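Local coordinates for protein porin (PDB 5DL7) that probably forms a channel through the outer membrane of Acinetobacter baumannii that admits small solutes, as OprD-family porins do, and binds calcium ions, at residues R188-D196 / S256-N264; M285-F295 / V304-K315. One frame throughout, in Å; residues are numbered along the deposited sequence.

Contact 1: residues R188-D196 / S256-N264. With CA (calcium ion), chain B; C8E ((hydroxyethyloxy)tri(ethyloxy)octane), chain L.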
loop_
_atom_site.group_PDB
_atom_site.type_symbol
_atom_site.label_atom_id
_atom_site.label_comp_id
_atom_site.label_asym_id
_atom_site.label_seq_id
_atom_site.Cartn_x
_atom_site.Cartn_y
_atom_site.Cartn_z
ATOM N N ARG A 188 -6.172 -5.811 -17.856
ATOM C CA ARG A 188 -7.422 -6.117 -17.133
ATOM C C ARG A 188 -8.652 -5.407 -17.707
ATOM O O ARG A 188 -9.783 -5.957 -17.849
ATOM C CB ARG A 188 -7.220 -5.795 -15.673
ATOM C CG ARG A 188 -8.296 -6.105 -14.719
ATOM C CD ARG A 188 -7.733 -5.927 -13.283
ATOM N NE ARG A 188 -6.681 -6.861 -12.992
ATOM C CZ ARG A 188 -5.857 -6.889 -11.908
ATOM N NH1 ARG A 188 -5.963 -5.936 -11.013
ATOM N NH2 ARG A 188 -4.945 -7.701 -11.711
ATOM N N PHE A 189 -8.392 -4.168 -18.150
ATOM C CA PHE A 189 -9.341 -3.271 -18.727
ATOM C C PHE A 189 -8.903 -2.771 -20.080
ATOM O O PHE A 189 -7.871 -3.221 -20.623
ATOM C CB PHE A 189 -9.639 -2.132 -17.721
ATOM C CG PHE A 189 -10.002 -2.555 -16.357
ATOM C CD1 PHE A 189 -11.262 -3.146 -16.081
ATOM C CD2 PHE A 189 -9.107 -2.512 -15.339
ATOM C CE1 PHE A 189 -11.582 -3.638 -14.824
ATOM C CE2 PHE A 189 -9.450 -2.932 -14.038
ATOM C CZ PHE A 189 -10.632 -3.500 -13.784
ATOM N N ASN A 190 -9.689 -1.871 -20.704
ATOM C CA ASN A 190 -9.404 -1.486 -22.076
ATOM C C ASN A 190 -8.143 -0.645 -22.133
ATOM O O ASN A 190 -7.531 -0.597 -23.264
ATOM C CB ASN A 190 -10.483 -0.565 -22.681
ATOM C CG ASN A 190 -11.863 -1.240 -22.981
ATOM O OD1 ASN A 190 -11.869 -2.392 -23.075
ATOM N ND2 ASN A 190 -12.781 -0.462 -23.214
ATOM N N LYS A 191 -7.822 0.139 -21.116
ATOM C CA LYS A 191 -6.659 1.047 -21.121
ATOM C C LYS A 191 -6.463 1.513 -19.732
ATOM O O LYS A 191 -7.375 1.326 -18.936
ATOM C CB LYS A 191 -6.978 2.223 -22.083
ATOM C CG LYS A 191 -8.196 3.112 -21.662
ATOM C CD LYS A 191 -8.418 4.242 -22.674
ATOM C CE LYS A 191 -7.325 5.247 -22.604
ATOM N NZ LYS A 191 -7.644 6.185 -23.690
ATOM N N ALA A 192 -5.347 2.164 -19.482
ATOM C CA ALA A 192 -5.189 2.982 -18.262
ATOM C C ALA A 192 -5.891 4.315 -18.612
ATOM O O ALA A 192 -5.822 4.807 -19.761
ATOM C CB ALA A 192 -3.695 3.193 -17.995
ATOM N N ALA A 193 -6.587 4.961 -17.711
ATOM C CA ALA A 193 -7.294 6.167 -17.958
ATOM C C ALA A 193 -7.184 7.148 -16.829
ATOM O O ALA A 193 -6.938 6.797 -15.704
ATOM C CB ALA A 193 -8.780 5.919 -18.188
ATOM N N THR A 194 -7.407 8.407 -17.159
ATOM C CA THR A 194 -7.417 9.423 -16.128
ATOM C C THR A 194 -8.754 10.146 -16.201
ATOM O O THR A 194 -9.500 10.165 -17.197
ATOM C CB THR A 194 -6.267 10.403 -16.188
ATOM O OG1 THR A 194 -6.408 11.063 -17.443
ATOM C CG2 THR A 194 -4.891 9.758 -16.105
ATOM N N THR A 195 -9.020 10.900 -15.154
ATOM C CA THR A 195 -10.257 11.653 -15.049
ATOM C C THR A 195 -10.124 12.842 -14.125
ATOM O O THR A 195 -9.072 13.036 -13.546
ATOM C CB THR A 195 -11.423 10.635 -14.597
ATOM O OG1 THR A 195 -12.701 11.237 -14.801
ATOM C CG2 THR A 195 -11.221 10.228 -13.172
ATOM N N ASP A 196 -11.172 13.587 -13.925
ATOM C CA ASP A 196 -10.899 14.722 -13.134
ATOM C C ASP A 196 -11.293 14.715 -11.703
ATOM O O ASP A 196 -11.183 15.792 -11.051
ATOM C CB ASP A 196 -11.350 15.916 -13.714
ATOM C CG ASP A 196 -12.711 15.889 -13.998
ATOM O OD1 ASP A 196 -13.478 15.180 -13.429
ATOM O OD2 ASP A 196 -12.978 16.575 -15.056
ATOM N N SER A 256 -19.121 7.623 -18.652
ATOM C CA SER A 256 -18.646 7.348 -19.995
ATOM C C SER A 256 -17.812 6.145 -20.106
ATOM O O SER A 256 -17.278 5.795 -21.182
ATOM C CB SER A 256 -18.028 8.631 -20.649
ATOM O OG SER A 256 -16.842 8.856 -19.993
ATOM N N LYS A 257 -17.573 5.451 -19.053
ATOM C CA LYS A 257 -16.821 4.192 -18.954
ATOM C C LYS A 257 -15.530 4.136 -19.689
ATOM O O LYS A 257 -15.251 3.318 -20.628
ATOM C CB LYS A 257 -17.703 2.967 -19.226
ATOM C CG LYS A 257 -18.434 2.995 -20.419
ATOM C CD LYS A 257 -19.163 1.610 -20.655
ATOM C CE LYS A 257 -19.935 1.653 -21.938
ATOM N NZ LYS A 257 -21.179 2.385 -21.766
ATOM N N LYS A 258 -14.634 5.000 -19.229
ATOM C CA LYS A 258 -13.376 5.200 -20.016
ATOM C C LYS A 258 -12.549 3.999 -20.110
ATOM O O LYS A 258 -11.659 3.901 -20.997
ATOM C CB LYS A 258 -12.579 6.294 -19.324
ATOM C CG LYS A 258 -13.252 7.641 -19.417
ATOM C CD LYS A 258 -12.353 8.685 -18.749
ATOM C CE LYS A 258 -12.883 10.038 -19.061
ATOM N NZ LYS A 258 -11.914 11.020 -18.467
ATOM N N ILE A 259 -12.627 3.005 -19.231
ATOM C CA ILE A 259 -11.776 1.761 -19.230
ATOM C C ILE A 259 -12.639 0.522 -19.693
ATOM O O ILE A 259 -12.156 -0.583 -19.719
ATOM C CB ILE A 259 -10.945 1.445 -18.005
ATOM C CG1 ILE A 259 -11.852 1.073 -16.767
ATOM C CG2 ILE A 259 -10.129 2.709 -17.598
ATOM C CD1 ILE A 259 -11.105 0.756 -15.529
ATOM N N GLY A 260 -13.770 0.828 -20.123
ATOM C CA GLY A 260 -14.754 -0.177 -20.567
ATOM C C GLY A 260 -15.553 -0.807 -19.450
ATOM O O GLY A 260 -15.665 -0.234 -18.339
ATOM N N GLU A 261 -16.033 -2.011 -19.687
ATOM C CA GLU A 261 -16.723 -2.803 -18.679
ATOM C C GLU A 261 -15.907 -3.016 -17.447
ATOM O O GLU A 261 -14.739 -3.355 -17.491
ATOM C CB GLU A 261 -17.194 -4.068 -19.275
ATOM C CG GLU A 261 -17.982 -5.026 -18.398
ATOM C CD GLU A 261 -19.348 -4.435 -17.949
ATOM O OE1 GLU A 261 -19.857 -3.457 -18.504
ATOM O OE2 GLU A 261 -19.986 -5.181 -17.080
ATOM N N VAL A 262 -16.563 -2.838 -16.281
ATOM C CA VAL A 262 -15.969 -3.172 -15.002
ATOM C C VAL A 262 -17.035 -3.953 -14.263
ATOM O O VAL A 262 -18.139 -3.475 -14.089
ATOM C CB VAL A 262 -15.591 -1.882 -14.187
ATOM C CG1 VAL A 262 -15.079 -2.257 -12.785
ATOM C CG2 VAL A 262 -14.610 -1.011 -14.935
ATOM N N ASP A 263 -16.711 -5.098 -13.820
ATOM C CA ASP A 263 -17.725 -6.060 -13.216
ATOM C C ASP A 263 -16.987 -7.033 -12.298
ATOM O O ASP A 263 -16.461 -8.013 -12.728
ATOM C CB ASP A 263 -18.531 -6.767 -14.351
ATOM C CG ASP A 263 -19.447 -7.783 -13.751
ATOM O OD1 ASP A 263 -20.297 -7.280 -12.940
ATOM O OD2 ASP A 263 -19.531 -8.990 -14.045
ATOM N N ASN A 264 -16.869 -6.650 -11.029
ATOM C CA ASN A 264 -16.049 -7.433 -10.137
ATOM C C ASN A 264 -16.635 -7.431 -8.709
ATOM O O ASN A 264 -17.036 -6.402 -8.221
ATOM C CB ASN A 264 -14.629 -6.837 -10.097
ATOM C CG ASN A 264 -13.744 -7.659 -9.216
ATOM O OD1 ASN A 264 -13.490 -7.324 -8.037
ATOM N ND2 ASN A 264 -13.156 -8.733 -9.803
HETATM CA CA CA B . -21.520 -3.346 -16.613
HETATM C C11 C8E L . -22.518 -12.025 -6.854
HETATM O O12 C8E L . -21.021 -12.055 -6.997
HETATM C C13 C8E L . -20.496 -13.309 -6.636
HETATM C C14 C8E L . -20.869 -14.306 -7.735
HETATM O O15 C8E L . -20.641 -13.789 -9.109
HETATM C C16 C8E L . -20.697 -14.921 -9.954
HETATM C C17 C8E L . -20.312 -14.471 -11.339
HETATM O O18 C8E L . -21.324 -13.556 -11.767
HETATM C C19 C8E L . -21.073 -13.134 -13.131
HETATM C C20 C8E L . -21.813 -11.859 -13.445
HETATM O O21 C8E L . -21.153 -10.638 -12.950
HETATM O O HOH W 1 -20.819 -3.922 -14.391
HETATM O O HOH W 2 -22.994 -5.309 -16.423
HETATM O O HOH W 3 -23.285 -2.305 -15.405
HETATM O O HOH W 4 -23.065 -3.259 -18.470
#
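The type I beta turn from Lys-257 to Gly-260, part of the loop joining barrel strands 240-253 and 263-275, sets Ile-259 against Phe-189. Ile-259 CD1 lies over one face of the Phe-189 ring, 3.9 Å from its centroid and 23° off the ring normal, which defines a CH-pi contact. Arg-188 CG occupies the opposite face, so the ring is held between two aliphatic groups, while Glu-261 O meets its edge close to the plane. Obliquely placed, Val-262 CG2 comes 4.0 Å from Phe-189 CE1. With chi1 of Ile-259 at 68°, CG1 stands between the backbone N and the carbonyl carbon, which turns CD1 over the ring and leaves CG2 directed at Ala-193 CB, 3.5 Å away.

Two hydrogen bonds tie the two segments together. Asn-190 N donates to Ile-259 O at 3.0 Å, nearly straight at 166°, although the donor is tilted from the carbonyl plane. Lys-258, extended beyond CG, reaches along 188-196 until NZ stands 2.9 Å from Thr-194 O, in the carbonyl plane. Thr-195 OG1, by contrast, bonds with Lys-220 O. The side-chain amide of Asn-190 packs over the turn, ND2 lying 3.3 Å from Gly-260 CA, where the backbone angles suit glycine.

Immediately beyond the turn, Glu-261 grips a calcium ion with both carboxylate oxygens, OE1 at 2.5 Å and OE2 at 2.4 Å from the metal. Four waters and Glu-253 share the ion, and one of those waters donates to Val-262 O, linking metal and backbone. Asp-263 OD2 accepts a hydrogen bond from O21 of the detergent C8E. The turn thus packs through its apolar residues against 188-196, while calcium clasps both ends of the turn-bearing loop: two adjoining loops of an OprD-type barrel.

Contact 2: residues M285-F295 / V304-K315. With C8E ((hydroxyethyloxy)tri(ethyloxy)octane), chain L.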
loop_
_atom_site.group_PDB
_atom_site.type_symbol
_atom_site.label_atom_id
_atom_site.label_comp_id
_atom_site.label_asym_id
_atom_site.label_seq_id
_atom_site.Cartn_x
_atom_site.Cartn_y
_atom_site.Cartn_z
ATOM N N MET A 285 -8.406 -15.744 -1.225
ATOM C CA MET A 285 -9.021 -14.702 -2.016
ATOM C C MET A 285 -9.729 -15.288 -3.192
ATOM O O MET A 285 -9.305 -16.282 -3.729
ATOM C CB MET A 285 -8.063 -13.583 -2.477
ATOM C CG MET A 285 -7.084 -13.081 -1.428
ATOM S SD MET A 285 -6.355 -11.495 -1.767
ATOM C CE MET A 285 -5.293 -11.889 -3.172
ATOM N N GLN A 286 -10.758 -14.587 -3.616
ATOM C CA GLN A 286 -11.367 -14.903 -4.909
ATOM C C GLN A 286 -12.035 -13.745 -5.597
ATOM O O GLN A 286 -12.741 -12.952 -4.983
ATOM C CB GLN A 286 -12.400 -16.048 -4.728
ATOM C CG GLN A 286 -13.090 -16.548 -5.981
ATOM C CD GLN A 286 -13.908 -17.834 -5.788
ATOM O OE1 GLN A 286 -13.812 -18.472 -4.754
ATOM N NE2 GLN A 286 -14.554 -18.289 -6.869
ATOM N N SER A 287 -11.758 -13.633 -6.905
ATOM C CA SER A 287 -12.440 -12.749 -7.741
ATOM C C SER A 287 -13.615 -13.321 -8.440
ATOM O O SER A 287 -13.533 -14.440 -8.990
ATOM C CB SER A 287 -11.367 -12.251 -8.783
ATOM O OG SER A 287 -11.899 -11.252 -9.588
ATOM N N PHE A 288 -14.686 -12.526 -8.552
ATOM C CA PHE A 288 -15.887 -12.936 -9.274
ATOM C C PHE A 288 -16.285 -11.859 -10.273
ATOM O O PHE A 288 -16.137 -10.701 -9.979
ATOM C CB PHE A 288 -17.135 -13.080 -8.346
ATOM C CG PHE A 288 -16.877 -14.061 -7.199
ATOM C CD1 PHE A 288 -16.253 -13.662 -6.066
ATOM C CD2 PHE A 288 -17.299 -15.446 -7.371
ATOM C CE1 PHE A 288 -15.983 -14.597 -5.051
ATOM C CE2 PHE A 288 -17.197 -16.326 -6.286
ATOM C CZ PHE A 288 -16.529 -15.867 -5.149
ATOM N N GLY A 289 -16.914 -12.277 -11.396
ATOM C CA GLY A 289 -17.382 -11.274 -12.331
ATOM C C GLY A 289 -16.577 -11.206 -13.638
ATOM O O GLY A 289 -15.661 -11.971 -13.776
ATOM N N SER A 290 -17.063 -10.388 -14.535
ATOM C CA SER A 290 -16.442 -10.315 -15.922
ATOM C C SER A 290 -15.046 -9.734 -15.974
ATOM O O SER A 290 -14.356 -9.941 -16.993
ATOM C CB SER A 290 -17.310 -9.435 -16.851
ATOM O OG SER A 290 -18.584 -10.006 -16.886
ATOM N N THR A 291 -14.610 -9.046 -14.978
ATOM C CA THR A 291 -13.286 -8.436 -14.876
ATOM C C THR A 291 -12.568 -8.690 -13.657
ATOM O O THR A 291 -13.210 -9.057 -12.639
ATOM C CB THR A 291 -13.354 -6.909 -15.205
ATOM O OG1 THR A 291 -13.890 -6.143 -14.025
ATOM C CG2 THR A 291 -14.141 -6.561 -16.406
ATOM N N GLY A 292 -11.327 -8.263 -13.569
ATOM C CA GLY A 292 -10.640 -8.223 -12.336
ATOM C C GLY A 292 -11.019 -6.967 -11.573
ATOM O O GLY A 292 -11.842 -6.173 -11.919
ATOM N N LEU A 293 -10.331 -6.798 -10.461
ATOM C CA LEU A 293 -10.553 -5.726 -9.500
ATOM C C LEU A 293 -9.883 -4.368 -9.931
ATOM O O LEU A 293 -8.697 -4.359 -10.148
ATOM C CB LEU A 293 -9.932 -6.050 -8.144
ATOM C CG LEU A 293 -10.080 -5.070 -6.987
ATOM C CD1 LEU A 293 -11.520 -4.876 -6.581
ATOM C CD2 LEU A 293 -9.147 -5.412 -5.854
ATOM N N PRO A 294 -10.656 -3.339 -10.072
ATOM C CA PRO A 294 -10.040 -1.984 -10.273
ATOM C C PRO A 294 -9.678 -1.310 -8.990
ATOM O O PRO A 294 -10.286 -1.516 -7.947
ATOM C CB PRO A 294 -11.126 -1.129 -10.973
ATOM C CG PRO A 294 -12.412 -1.715 -10.317
ATOM C CD PRO A 294 -12.140 -3.188 -10.054
ATOM N N PHE A 295 -8.662 -0.410 -9.096
ATOM C CA PHE A 295 -8.248 0.450 -7.987
ATOM C C PHE A 295 -7.426 1.613 -8.540
ATOM O O PHE A 295 -7.069 1.524 -9.724
ATOM C CB PHE A 295 -7.529 -0.346 -6.845
ATOM C CG PHE A 295 -6.467 -1.331 -7.336
ATOM C CD1 PHE A 295 -5.144 -0.875 -7.486
ATOM C CD2 PHE A 295 -6.787 -2.684 -7.571
ATOM C CE1 PHE A 295 -4.187 -1.731 -7.912
ATOM C CE2 PHE A 295 -5.872 -3.551 -8.060
ATOM C CZ PHE A 295 -4.553 -3.067 -8.270
ATOM N N VAL A 304 -6.561 -8.209 0.959
ATOM C CA VAL A 304 -5.878 -8.510 2.189
ATOM C C VAL A 304 -4.484 -8.992 2.039
ATOM O O VAL A 304 -3.650 -8.794 2.891
ATOM C CB VAL A 304 -6.741 -9.451 3.091
ATOM C CG1 VAL A 304 -6.687 -10.806 2.664
ATOM C CG2 VAL A 304 -6.075 -9.599 4.484
ATOM N N LEU A 305 -4.274 -9.787 1.037
ATOM C CA LEU A 305 -2.900 -10.398 0.798
ATOM C C LEU A 305 -2.106 -9.379 -0.002
ATOM O O LEU A 305 -2.479 -9.036 -1.148
ATOM C CB LEU A 305 -2.992 -11.808 0.136
ATOM C CG LEU A 305 -3.884 -12.784 0.805
ATOM C CD1 LEU A 305 -3.796 -14.109 0.073
ATOM C CD2 LEU A 305 -3.386 -12.926 2.264
ATOM N N ASP A 306 -1.090 -8.763 0.565
ATOM C CA ASP A 306 -0.318 -7.661 -0.083
ATOM C C ASP A 306 1.109 -8.144 -0.395
ATOM O O ASP A 306 2.102 -7.846 0.217
ATOM C CB ASP A 306 -0.196 -6.482 0.861
ATOM C CG ASP A 306 0.455 -6.844 2.227
ATOM O OD1 ASP A 306 0.417 -8.124 2.814
ATOM O OD2 ASP A 306 1.008 -5.827 2.873
ATOM N N PHE A 307 1.216 -8.999 -1.403
ATOM C CA PHE A 307 2.531 -9.626 -1.807
ATOM C C PHE A 307 3.409 -8.749 -2.694
ATOM O O PHE A 307 2.836 -7.773 -3.316
ATOM C CB PHE A 307 2.165 -10.926 -2.521
ATOM C CG PHE A 307 2.020 -12.108 -1.544
ATOM C CD1 PHE A 307 0.974 -12.171 -0.648
ATOM C CD2 PHE A 307 2.944 -13.097 -1.484
ATOM C CE1 PHE A 307 0.811 -13.283 0.204
ATOM C CE2 PHE A 307 2.836 -14.182 -0.584
ATOM C CZ PHE A 307 1.768 -14.257 0.278
ATOM N N MET A 308 4.663 -8.973 -2.723
ATOM C CA MET A 308 5.701 -8.149 -3.280
ATOM C C MET A 308 5.600 -8.064 -4.812
ATOM O O MET A 308 5.800 -6.964 -5.396
ATOM C CB MET A 308 7.064 -8.558 -2.830
ATOM C CG MET A 308 7.192 -8.302 -1.330
ATOM S SD MET A 308 8.710 -9.227 -0.705
ATOM C CE MET A 308 10.025 -8.516 -1.641
ATOM N N SER A 309 5.361 -9.202 -5.469
ATOM C CA SER A 309 5.772 -9.333 -6.876
ATOM C C SER A 309 4.526 -9.407 -7.826
ATOM O O SER A 309 4.770 -9.562 -9.028
ATOM C CB SER A 309 6.641 -10.566 -7.119
ATOM O OG SER A 309 7.790 -10.458 -6.283
ATOM N N SER A 310 3.303 -9.378 -7.288
ATOM C CA SER A 310 2.078 -9.360 -8.084
ATOM C C SER A 310 0.976 -8.846 -7.197
ATOM O O SER A 310 1.051 -8.971 -5.965
ATOM C CB SER A 310 1.685 -10.801 -8.524
ATOM O OG SER A 310 0.378 -10.921 -9.171
ATOM N N ASP A 311 -0.129 -8.440 -7.804
ATOM C CA ASP A 311 -1.321 -8.047 -7.089
ATOM C C ASP A 311 -2.270 -9.164 -6.741
ATOM O O ASP A 311 -3.172 -8.899 -5.892
ATOM C CB ASP A 311 -1.983 -6.845 -7.705
ATOM C CG ASP A 311 -2.729 -7.069 -8.880
ATOM O OD1 ASP A 311 -3.008 -8.216 -9.369
ATOM O OD2 ASP A 311 -3.549 -6.183 -9.158
ATOM N N TYR A 312 -2.143 -10.327 -7.357
ATOM C CA TYR A 312 -3.025 -11.510 -7.061
ATOM C C TYR A 312 -4.498 -11.186 -7.180
ATOM O O TYR A 312 -5.323 -11.915 -6.652
ATOM C CB TYR A 312 -2.659 -12.150 -5.707
ATOM C CG TYR A 312 -1.419 -12.972 -5.735
ATOM C CD1 TYR A 312 -0.239 -12.396 -5.504
ATOM C CD2 TYR A 312 -1.467 -14.293 -5.863
ATOM C CE1 TYR A 312 0.974 -13.121 -5.572
ATOM C CE2 TYR A 312 -0.337 -15.075 -5.908
ATOM C CZ TYR A 312 0.881 -14.497 -5.748
ATOM O OH TYR A 312 2.074 -15.207 -5.845
ATOM N N SER A 313 -4.861 -10.190 -8.022
ATOM C CA SER A 313 -6.210 -9.631 -8.113
ATOM C C SER A 313 -6.833 -9.775 -9.515
ATOM O O SER A 313 -7.741 -8.943 -9.876
ATOM C CB SER A 313 -6.241 -8.153 -7.588
ATOM O OG SER A 313 -5.739 -8.109 -6.193
ATOM N N ASN A 314 -6.390 -10.764 -10.281
ATOM C CA ASN A 314 -6.875 -10.952 -11.659
ATOM C C ASN A 314 -8.272 -11.481 -11.690
ATOM O O ASN A 314 -8.772 -12.108 -10.688
ATOM C CB ASN A 314 -5.926 -11.905 -12.337
ATOM C CG ASN A 314 -4.569 -11.281 -12.510
ATOM O OD1 ASN A 314 -4.407 -10.342 -13.313
ATOM N ND2 ASN A 314 -3.560 -11.676 -11.724
ATOM N N LYS A 315 -8.913 -11.326 -12.846
ATOM C CA LYS A 315 -10.220 -11.905 -13.165
ATOM C C LYS A 315 -10.192 -13.447 -12.835
ATOM O O LYS A 315 -9.302 -14.209 -13.252
ATOM C CB LYS A 315 -10.589 -11.667 -14.614
ATOM C CG LYS A 315 -12.000 -12.171 -14.891
ATOM C CD LYS A 315 -12.449 -12.664 -16.152
ATOM C CE LYS A 315 -13.851 -13.201 -16.281
ATOM N NZ LYS A 315 -13.934 -14.591 -16.341
HETATM C C11 C8E L . -22.518 -12.025 -6.854
HETATM O O12 C8E L . -21.021 -12.055 -6.997
HETATM C C13 C8E L . -20.496 -13.309 -6.636
HETATM C C14 C8E L . -20.869 -14.306 -7.735
HETATM O O15 C8E L . -20.641 -13.789 -9.109
HETATM C C16 C8E L . -20.697 -14.921 -9.954
HETATM C C17 C8E L . -20.312 -14.471 -11.339
HETATM O O18 C8E L . -21.324 -13.556 -11.767
HETATM C C19 C8E L . -21.073 -13.134 -13.131
HETATM C C20 C8E L . -21.813 -11.859 -13.445
HETATM O O21 C8E L . -21.153 -10.638 -12.950
#
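Apolar packing starts with Met-285, which points from near the end of strand 278-288 toward Leu-305 and Tyr-312. The side chains of Met-285 and Leu-305 run antiparallel alongside one another, CG of Met-285 3.8 Å from CD1 of Leu-305. The final torsion of Met-285 (chi3 -69°) bends CE away from the chain axis and brings it 3.7 Å from Tyr-312 CB, the two side chains crossing at about a right angle.

Methylene-to-backbone contact is the part of Lys-315, whose stem lies along 289-292: CB rests on the Thr-291 to Gly-292 peptide, and CE lies 3.3 Å from Gly-289 O and close to Ser-290 O, while NZ forms a salt bridge with Asp-354. The backbones come close here as well, Gly-292 CA, which bears no side chain, being 3.6 Å from Lys-315 N.

Backbone hydrogen bonding between the segments is slight. Leu-293 N donates to Ser-313 O at 3.4 Å, weak in length though straight at 176°.

Within 304-315 two side-chain-capped turns follow one another. Ser-310 OG receives the N-H of Tyr-312 in an ST turn. Asp-311 OD1 then accepts from Ser-313 N at 3.0 Å, met from above the carboxylate plane, which makes an Asx turn; Ser-313 OG donates to Asp-311 O at 2.7 Å.

The aromatic-carboxylate contact is edge-on: Asp-311 OD2 lies in the plane of the Phe-295 ring, 3.4 Å from CZ, with ring and carboxylate planes 59° apart. That oxygen is also paired with Arg-188, which probably tempers its charge.

Strand 263-275 flanks Met-285, Ser-287 and Leu-293, whereas Phe-307, Tyr-312 and Asn-314 touch strand 363-375, and Met-308 to Ser-310 reach strand 384-395, so the loop lies against several strands, consistent with its folding into the barrel.

In the fold
Contact 1 is partly buried and sits near the rim, whereas contact 2 is buried: the centre of contact 1 is about 21 Å, and that of contact 2 about 14 Å, from the chain centre. Their barrel strands, 263-275 and 278-288, are sheet neighbours, and the contacts touch directly: Asn-264 ND2 probably bonds to Thr-291 O, and Asp-263 OD2 to Ser-290 N. Arg-188 adds a bridge from the first segment of contact 1 to Asp-311 and Asn-314 in contact 2. The outer contact pairs an apolar core with hydrated calcium; the inner one relies on side-chain packing and serine-aspartate turns. Inward folding of 304-315 is consistent with the pore-narrowing loops of OprD relatives.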